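PDB 5L2D: surface-associated protein CshA from Streptococcus gordonii, which binds host fibronectin by a catch-clamp mechanism and belongs to the adhesins of the streptococcal surface, this chain holding its non-repetitive domain 2. Local coordinates for residues V22-T27 with G37-G42; A137-I142 with S228-P233; W182-E187 with G196-M201. All blocks are in the same frame, centred on the assembly; numbering follows the deposited sequence.

Interaction 1: V22-T27 with G37-G42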
# COMPACT_ATOMS: atom_id res chain seq x y z
N VAL A 22 12.59 -1.69 -7.41
CA VAL A 22 12.52 -3.07 -7.71
C VAL A 22 11.80 -3.25 -9.02
O VAL A 22 10.67 -2.78 -9.21
CB VAL A 22 11.85 -3.83 -6.54
CG1 VAL A 22 11.47 -5.25 -6.94
CG2 VAL A 22 12.81 -3.85 -5.37
N ASP A 23 12.47 -3.95 -9.93
CA ASP A 23 11.88 -4.35 -11.19
C ASP A 23 11.03 -5.60 -11.02
O ASP A 23 11.50 -6.73 -11.12
CB ASP A 23 12.97 -4.56 -12.25
CG ASP A 23 12.41 -4.50 -13.67
OD1 ASP A 23 11.16 -4.61 -13.86
OD2 ASP A 23 13.24 -4.35 -14.58
N PHE A 24 9.76 -5.41 -10.74
CA PHE A 24 8.89 -6.54 -10.53
C PHE A 24 8.48 -7.20 -11.80
O PHE A 24 7.74 -8.16 -11.80
CB PHE A 24 7.66 -6.07 -9.80
CG PHE A 24 7.91 -5.74 -8.37
CD1 PHE A 24 8.18 -6.74 -7.47
CD2 PHE A 24 7.89 -4.45 -7.94
CE1 PHE A 24 8.41 -6.44 -6.15
CE2 PHE A 24 8.12 -4.15 -6.63
CZ PHE A 24 8.38 -5.14 -5.74
N SER A 25 8.97 -6.67 -12.90
CA SER A 25 8.66 -7.18 -14.20
C SER A 25 9.64 -8.25 -14.59
O SER A 25 9.32 -9.16 -15.32
CB SER A 25 8.81 -6.04 -15.17
OG SER A 25 9.89 -5.25 -14.73
N ASP A 26 10.86 -8.12 -14.09
CA ASP A 26 11.93 -9.04 -14.38
C ASP A 26 11.72 -10.43 -13.83
O ASP A 26 12.25 -10.78 -12.81
CB ASP A 26 13.24 -8.48 -13.84
CG ASP A 26 14.38 -9.42 -14.02
OD1 ASP A 26 14.24 -10.38 -14.79
OD2 ASP A 26 15.42 -9.22 -13.38
N THR A 27 10.94 -11.23 -14.54
CA THR A 27 10.64 -12.59 -14.13
C THR A 27 11.83 -13.47 -13.83
O THR A 27 11.68 -14.54 -13.26
CB THR A 27 9.86 -13.29 -15.22
OG1 THR A 27 10.05 -12.59 -16.44
CG2 THR A 27 8.42 -13.30 -14.90
N GLY A 37 0.34 -15.38 -13.62
CA GLY A 37 1.60 -14.64 -13.64
C GLY A 37 1.73 -13.52 -12.61
O GLY A 37 2.68 -12.74 -12.63
N GLY A 38 0.76 -13.44 -11.71
CA GLY A 38 0.80 -12.44 -10.66
C GLY A 38 1.27 -13.01 -9.34
O GLY A 38 1.87 -14.08 -9.28
N PHE A 39 0.95 -12.30 -8.27
CA PHE A 39 1.54 -12.54 -6.96
C PHE A 39 0.56 -13.28 -6.10
O PHE A 39 -0.62 -12.96 -6.09
CB PHE A 39 1.86 -11.22 -6.28
CG PHE A 39 3.03 -10.48 -6.88
CD1 PHE A 39 3.35 -10.58 -8.22
CD2 PHE A 39 3.78 -9.64 -6.10
CE1 PHE A 39 4.42 -9.89 -8.76
CE2 PHE A 39 4.84 -8.94 -6.63
CZ PHE A 39 5.17 -9.06 -7.96
N LYS A 40 1.06 -14.25 -5.37
CA LYS A 40 0.26 -14.97 -4.38
C LYS A 40 1.11 -15.11 -3.17
O LYS A 40 2.29 -14.68 -3.16
CB LYS A 40 -0.15 -16.36 -4.88
CG LYS A 40 1.01 -17.28 -5.26
CD LYS A 40 0.50 -18.62 -5.80
CE LYS A 40 1.50 -19.31 -6.73
NZ LYS A 40 2.67 -19.82 -5.98
N VAL A 41 0.53 -15.71 -2.13
CA VAL A 41 1.31 -15.91 -0.94
C VAL A 41 2.34 -16.94 -1.33
O VAL A 41 1.99 -17.99 -1.88
CB VAL A 41 0.48 -16.44 0.24
CG1 VAL A 41 1.36 -16.53 1.48
CG2 VAL A 41 -0.72 -15.55 0.52
N GLY A 42 3.61 -16.61 -1.09
CA GLY A 42 4.69 -17.54 -1.27
C GLY A 42 5.55 -17.14 -2.43
O GLY A 42 6.71 -17.59 -2.52
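Phe-24 and Phe-39 bring their rings together between two loops of the antiparallel beta domain, one following strand 20-21 and the other leading into strand 44-50. It is a buried pair of aromatics joining loop to loop, with no ladder between the backbones: the nearest alpha carbons, Phe-24 CA and Gly-38 CA, stay 10.0 Å apart. From Phe-39 CB, which already points across the gap, a chi1 of -72° sets CG anti to the carbonyl carbon and beside the backbone N, and the ring then reaches out with its far corner leading. CB, CG and the two delta carbons stop short of the other loop. On one flank CE2 comes within 4.1 Å of Phe-24 CD1, and at the end of the ring CZ closes to 3.8 Å on that same Phe-24 CD1. Phe-24 therefore meets the rim of Phe-39, close to its plane. Seen from Phe-24 the approach is oblique, with the planes inclined at 61° and the centroids 5.9 Å apart, so this is neither a stack nor a T-shaped pair. Ile-131 of strand 131-132 touches both rings. The second subunit also takes part, its Met-280 lying on Phe-24 and its Phe-282 on Val-22. The backbone of Phe-39 is hydrogen-bonded to Val-106. Phe-24 is held from its other side: Val-22 CG1 sits over the centre of the ring face turned away from Phe-39 CZ.

Interaction 2: A137-I142 with S228-P233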
# COMPACT_ATOMS: atom_id res chain seq x y z
N ALA A 137 -11.79 -0.09 -8.66
CA ALA A 137 -12.81 -0.27 -7.61
C ALA A 137 -12.60 -1.50 -6.74
O ALA A 137 -13.49 -2.37 -6.59
CB ALA A 137 -14.20 -0.28 -8.22
N VAL A 138 -11.41 -1.54 -6.14
CA VAL A 138 -10.98 -2.64 -5.28
C VAL A 138 -10.46 -2.11 -3.95
O VAL A 138 -9.88 -1.04 -3.87
CB VAL A 138 -9.89 -3.49 -5.95
CG1 VAL A 138 -10.51 -4.56 -6.82
CG2 VAL A 138 -8.98 -2.60 -6.79
N ASN A 139 -10.76 -2.85 -2.90
CA ASN A 139 -10.18 -2.68 -1.59
C ASN A 139 -9.26 -3.87 -1.47
O ASN A 139 -9.73 -5.01 -1.27
CB ASN A 139 -11.26 -2.72 -0.52
CG ASN A 139 -10.71 -2.57 0.87
OD1 ASN A 139 -9.58 -2.07 1.10
ND2 ASN A 139 -11.48 -3.04 1.81
N TRP A 140 -7.96 -3.64 -1.64
CA TRP A 140 -6.97 -4.71 -1.48
C TRP A 140 -5.85 -4.33 -0.54
O TRP A 140 -5.83 -3.24 0.06
CB TRP A 140 -6.43 -5.19 -2.83
CG TRP A 140 -5.69 -4.15 -3.62
CD1 TRP A 140 -6.23 -3.08 -4.25
CD2 TRP A 140 -4.29 -4.11 -3.90
NE1 TRP A 140 -5.25 -2.36 -4.89
CE2 TRP A 140 -4.05 -2.98 -4.71
CE3 TRP A 140 -3.20 -4.93 -3.54
CZ2 TRP A 140 -2.79 -2.63 -5.16
CZ3 TRP A 140 -1.92 -4.59 -4.00
CH2 TRP A 140 -1.73 -3.45 -4.80
N GLY A 141 -4.97 -5.30 -0.35
CA GLY A 141 -3.70 -5.10 0.34
C GLY A 141 -2.74 -6.27 0.21
O GLY A 141 -3.13 -7.39 -0.11
N ILE A 142 -1.47 -5.97 0.46
CA ILE A 142 -0.41 -6.94 0.36
C ILE A 142 0.67 -6.73 1.48
O ILE A 142 0.97 -5.60 1.88
CB ILE A 142 0.21 -6.88 -1.06
CG1 ILE A 142 1.01 -8.13 -1.36
CG2 ILE A 142 1.14 -5.69 -1.20
CD1 ILE A 142 1.59 -8.15 -2.77
N SER A 228 -13.76 6.57 7.08
CA SER A 228 -13.21 7.64 7.87
C SER A 228 -11.94 7.16 8.56
O SER A 228 -11.03 7.93 8.85
CB SER A 228 -14.24 8.13 8.90
OG SER A 228 -14.28 7.33 10.08
N LYS A 229 -11.88 5.87 8.84
CA LYS A 229 -10.76 5.34 9.60
C LYS A 229 -9.61 4.88 8.73
O LYS A 229 -8.58 4.54 9.28
CB LYS A 229 -11.21 4.19 10.48
CG LYS A 229 -12.29 4.53 11.48
CD LYS A 229 -11.78 5.51 12.52
CE LYS A 229 -12.93 5.81 13.45
NZ LYS A 229 -12.48 6.66 14.56
N TYR A 230 -9.80 4.83 7.40
CA TYR A 230 -8.68 4.75 6.44
C TYR A 230 -7.82 6.03 6.42
O TYR A 230 -6.60 5.99 6.13
CB TYR A 230 -9.19 4.43 5.05
CG TYR A 230 -9.52 2.96 4.76
CD1 TYR A 230 -10.41 2.24 5.50
CD2 TYR A 230 -8.94 2.33 3.68
CE1 TYR A 230 -10.69 0.89 5.20
CE2 TYR A 230 -9.20 1.00 3.37
CZ TYR A 230 -10.08 0.28 4.12
OH TYR A 230 -10.31 -1.04 3.73
N LEU A 231 -8.41 7.16 6.81
CA LEU A 231 -7.65 8.42 6.87
C LEU A 231 -6.66 8.32 7.98
O LEU A 231 -6.94 7.66 8.96
CB LEU A 231 -8.58 9.61 7.16
CG LEU A 231 -9.56 9.84 6.01
CD1 LEU A 231 -10.67 10.78 6.39
CD2 LEU A 231 -8.82 10.36 4.79
N SER A 232 -5.53 8.96 7.85
CA SER A 232 -4.58 8.88 8.91
C SER A 232 -5.01 9.81 9.99
O SER A 232 -5.55 10.86 9.72
CB SER A 232 -3.21 9.29 8.44
OG SER A 232 -2.37 9.49 9.54
N PRO A 233 -4.78 9.37 11.28
CA PRO A 233 -5.19 10.30 12.32
C PRO A 233 -4.13 11.33 12.57
O PRO A 233 -4.31 12.18 13.41
CB PRO A 233 -5.36 9.43 13.53
CG PRO A 233 -4.26 8.49 13.42
CD PRO A 233 -4.26 8.11 11.98
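Tyr-230 reaches from its loop to the side chain of Asn-139, and these two residues make the whole contact. Going along 137-142, Ala-137 comes first, hydrogen-bonded through its backbone to Leu-93 just ahead of the strand. At Asn-139 the backbone bonds to Ser-91, while the side chain turns toward the loop with CG anti to the backbone N (chi1 178°). Its OD1 lies at the edge of the Tyr-230 ring, near the ring plane, and takes a weak hydrogen bond from Tyr-230 OH at 2.9 Å. Amide and ring planes are inclined at 58°. That hydroxyl proton has a rival acceptor in Asn-66 OD1, so its place is not settled; the firmer bond of the amide runs from Asn-139 ND2 to the same Asn-66 OD1. The buried polar group is thus a cluster of three side chains. Phe-65 meets the Tyr-230 ring edge-to-face. Trp-140 then points away from the loop, and Gly-141 gives its N-H to Asn-90 OD1. From Val-138 to Ile-142 the strand also pairs with one of the second subunit: an antiparallel beta sheet continuing across a subunit interface, with a polar link to a loop on its flank.

Interaction 3: W182-E187 with G196-M201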
# COMPACT_ATOMS: atom_id res chain seq x y z
N TRP A 182 8.44 5.92 9.74
CA TRP A 182 8.66 6.41 8.38
C TRP A 182 9.38 7.78 8.36
O TRP A 182 9.01 8.67 9.09
CB TRP A 182 7.32 6.51 7.67
CG TRP A 182 6.64 5.24 7.33
CD1 TRP A 182 5.50 4.78 7.86
CD2 TRP A 182 7.02 4.32 6.31
NE1 TRP A 182 5.14 3.61 7.24
CE2 TRP A 182 6.07 3.31 6.29
CE3 TRP A 182 8.10 4.25 5.44
CZ2 TRP A 182 6.15 2.22 5.44
CZ3 TRP A 182 8.18 3.18 4.58
CH2 TRP A 182 7.21 2.19 4.58
N GLU A 183 10.42 7.92 7.56
CA GLU A 183 11.02 9.24 7.30
C GLU A 183 10.86 9.64 5.81
O GLU A 183 10.80 8.80 4.92
CB GLU A 183 12.48 9.31 7.74
CG GLU A 183 13.13 7.95 7.90
CD GLU A 183 14.51 7.97 8.52
OE1 GLU A 183 14.94 6.89 8.99
OE2 GLU A 183 15.15 9.06 8.53
N TYR A 184 10.71 10.94 5.58
CA TYR A 184 10.47 11.46 4.23
C TYR A 184 11.85 11.57 3.66
O TYR A 184 12.72 12.06 4.30
CB TYR A 184 9.79 12.83 4.29
CG TYR A 184 9.58 13.46 2.94
CD1 TYR A 184 8.51 13.09 2.13
CD2 TYR A 184 10.47 14.42 2.44
CE1 TYR A 184 8.33 13.65 0.87
CE2 TYR A 184 10.28 14.99 1.19
CZ TYR A 184 9.21 14.60 0.40
OH TYR A 184 9.01 15.15 -0.85
N VAL A 185 12.09 11.08 2.47
CA VAL A 185 13.44 11.24 1.93
C VAL A 185 13.50 12.03 0.64
O VAL A 185 14.53 12.06 0.01
CB VAL A 185 14.11 9.88 1.72
CG1 VAL A 185 14.67 9.39 3.04
CG2 VAL A 185 13.12 8.89 1.14
N GLY A 186 12.42 12.68 0.26
CA GLY A 186 12.46 13.53 -0.90
C GLY A 186 11.49 12.99 -1.89
O GLY A 186 10.59 12.24 -1.51
N GLU A 187 11.68 13.38 -3.15
CA GLU A 187 10.83 12.91 -4.25
C GLU A 187 11.68 12.30 -5.36
O GLU A 187 12.88 12.54 -5.45
CB GLU A 187 9.92 14.03 -4.82
CG GLU A 187 10.45 15.46 -4.78
CD GLU A 187 10.06 16.17 -3.50
OE1 GLU A 187 8.84 16.31 -3.28
OE2 GLU A 187 10.97 16.54 -2.71
N GLY A 196 2.98 22.16 1.02
CA GLY A 196 3.21 20.85 0.42
C GLY A 196 4.69 20.57 0.15
O GLY A 196 5.48 21.50 0.01
N PRO A 197 5.08 19.28 0.26
CA PRO A 197 5.66 18.45 -0.84
C PRO A 197 4.56 17.47 -1.26
O PRO A 197 4.49 16.99 -2.39
CB PRO A 197 6.83 17.71 -0.19
CG PRO A 197 6.58 17.78 1.29
CD PRO A 197 5.58 18.87 1.59
N TYR A 198 3.70 17.20 -0.28
CA TYR A 198 2.51 16.41 -0.43
C TYR A 198 1.56 17.02 0.58
O TYR A 198 2.02 17.80 1.44
CB TYR A 198 2.82 14.95 -0.06
CG TYR A 198 3.21 14.69 1.41
CD1 TYR A 198 4.54 14.63 1.82
CD2 TYR A 198 2.23 14.47 2.36
CE1 TYR A 198 4.88 14.37 3.14
CE2 TYR A 198 2.56 14.21 3.67
CZ TYR A 198 3.88 14.17 4.06
OH TYR A 198 4.14 13.90 5.38
N THR A 199 0.28 16.65 0.52
CA THR A 199 -0.65 17.07 1.55
C THR A 199 -1.50 15.92 2.06
O THR A 199 -1.85 15.01 1.32
CB THR A 199 -1.64 18.09 1.01
OG1 THR A 199 -2.47 17.42 0.08
CG2 THR A 199 -0.92 19.24 0.32
N VAL A 200 -1.90 16.02 3.32
CA VAL A 200 -2.57 14.91 3.95
C VAL A 200 -4.06 14.89 3.64
O VAL A 200 -4.75 15.88 3.79
CB VAL A 200 -2.34 14.96 5.48
CG1 VAL A 200 -3.08 13.79 6.13
CG2 VAL A 200 -0.84 14.96 5.80
N MET A 201 -4.59 13.74 3.27
CA MET A 201 -6.02 13.63 3.01
C MET A 201 -6.83 13.66 4.30
O MET A 201 -6.45 12.97 5.23
CB MET A 201 -6.27 12.32 2.27
CG MET A 201 -7.70 12.06 1.88
SD MET A 201 -7.92 10.42 1.18
CE MET A 201 -6.67 10.45 -0.12
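Tyr-184 lays its ring obliquely against that of Tyr-198, the two side chains sliding past each other in opposite directions. Tyr-184 CD1 meets Tyr-198 CE1 at 4.0 Å, and one carbon further out Tyr-184 CE1 lies 4.0 Å from Tyr-198 CD1. The planes are 37° apart and the centroids 6.0 Å, which makes the pair neither a parallel stack nor an edge-to-face one. The CB bond of Tyr-198 runs alongside the gap, but with CG set between the backbone N and the carbonyl carbon (chi1 65°) its ring comes nearer to Tyr-184. Leu-240 touches both rings. The two strands behind them belong to different ladders. Within this chain, strand 198-200 is an outermost strand of the antiparallel sheet it forms with 244-250 and 172-177, whereas 183-187 pairs antiparallel with a strand of the second subunit, and Glu-183 adds a salt bridge to Arg-261 of that subunit. Side chains alone bridge the two. Further along Tyr-184, CZ lies 4.0 Å from Pro-197 CB, and the phenol oxygen OH approaches that same Pro-197 CB to 3.4 Å. Glu-187, its chain bent at chi2, comes across the proline at about a right angle and puts OE1 3.9 Å from Pro-197 CB. On the face of Tyr-184 turned away from Tyr-198 sits the backbone N of Gly-186, displaced toward the ring's rim.

How the interactions relate
Interactions 1 and 2 are buried, interaction 3 lies at the surface, and their chemistry follows: purely apolar ring against ring in the first, a polar hydroxyl and amide in the second, aromatic and proline carbons beside a carboxylate in the third. Interactions 1 and 2 touch where Phe-39 CD2 packs 4.3 Å from Ile-142 CD1. Interaction 3 is nested in the chain between the two segments of interaction 2, and Leu-231 CD2 lies 3.6 Å from Met-201 O. Interactions 1 and 3 are separate, their nearest atoms about 13 Å apart. All three reach the second subunit: 137-142 and 182-187 pair in ladders with its strands, while 22-27 uses backbone hydrogen bonds of Val-22 and packing.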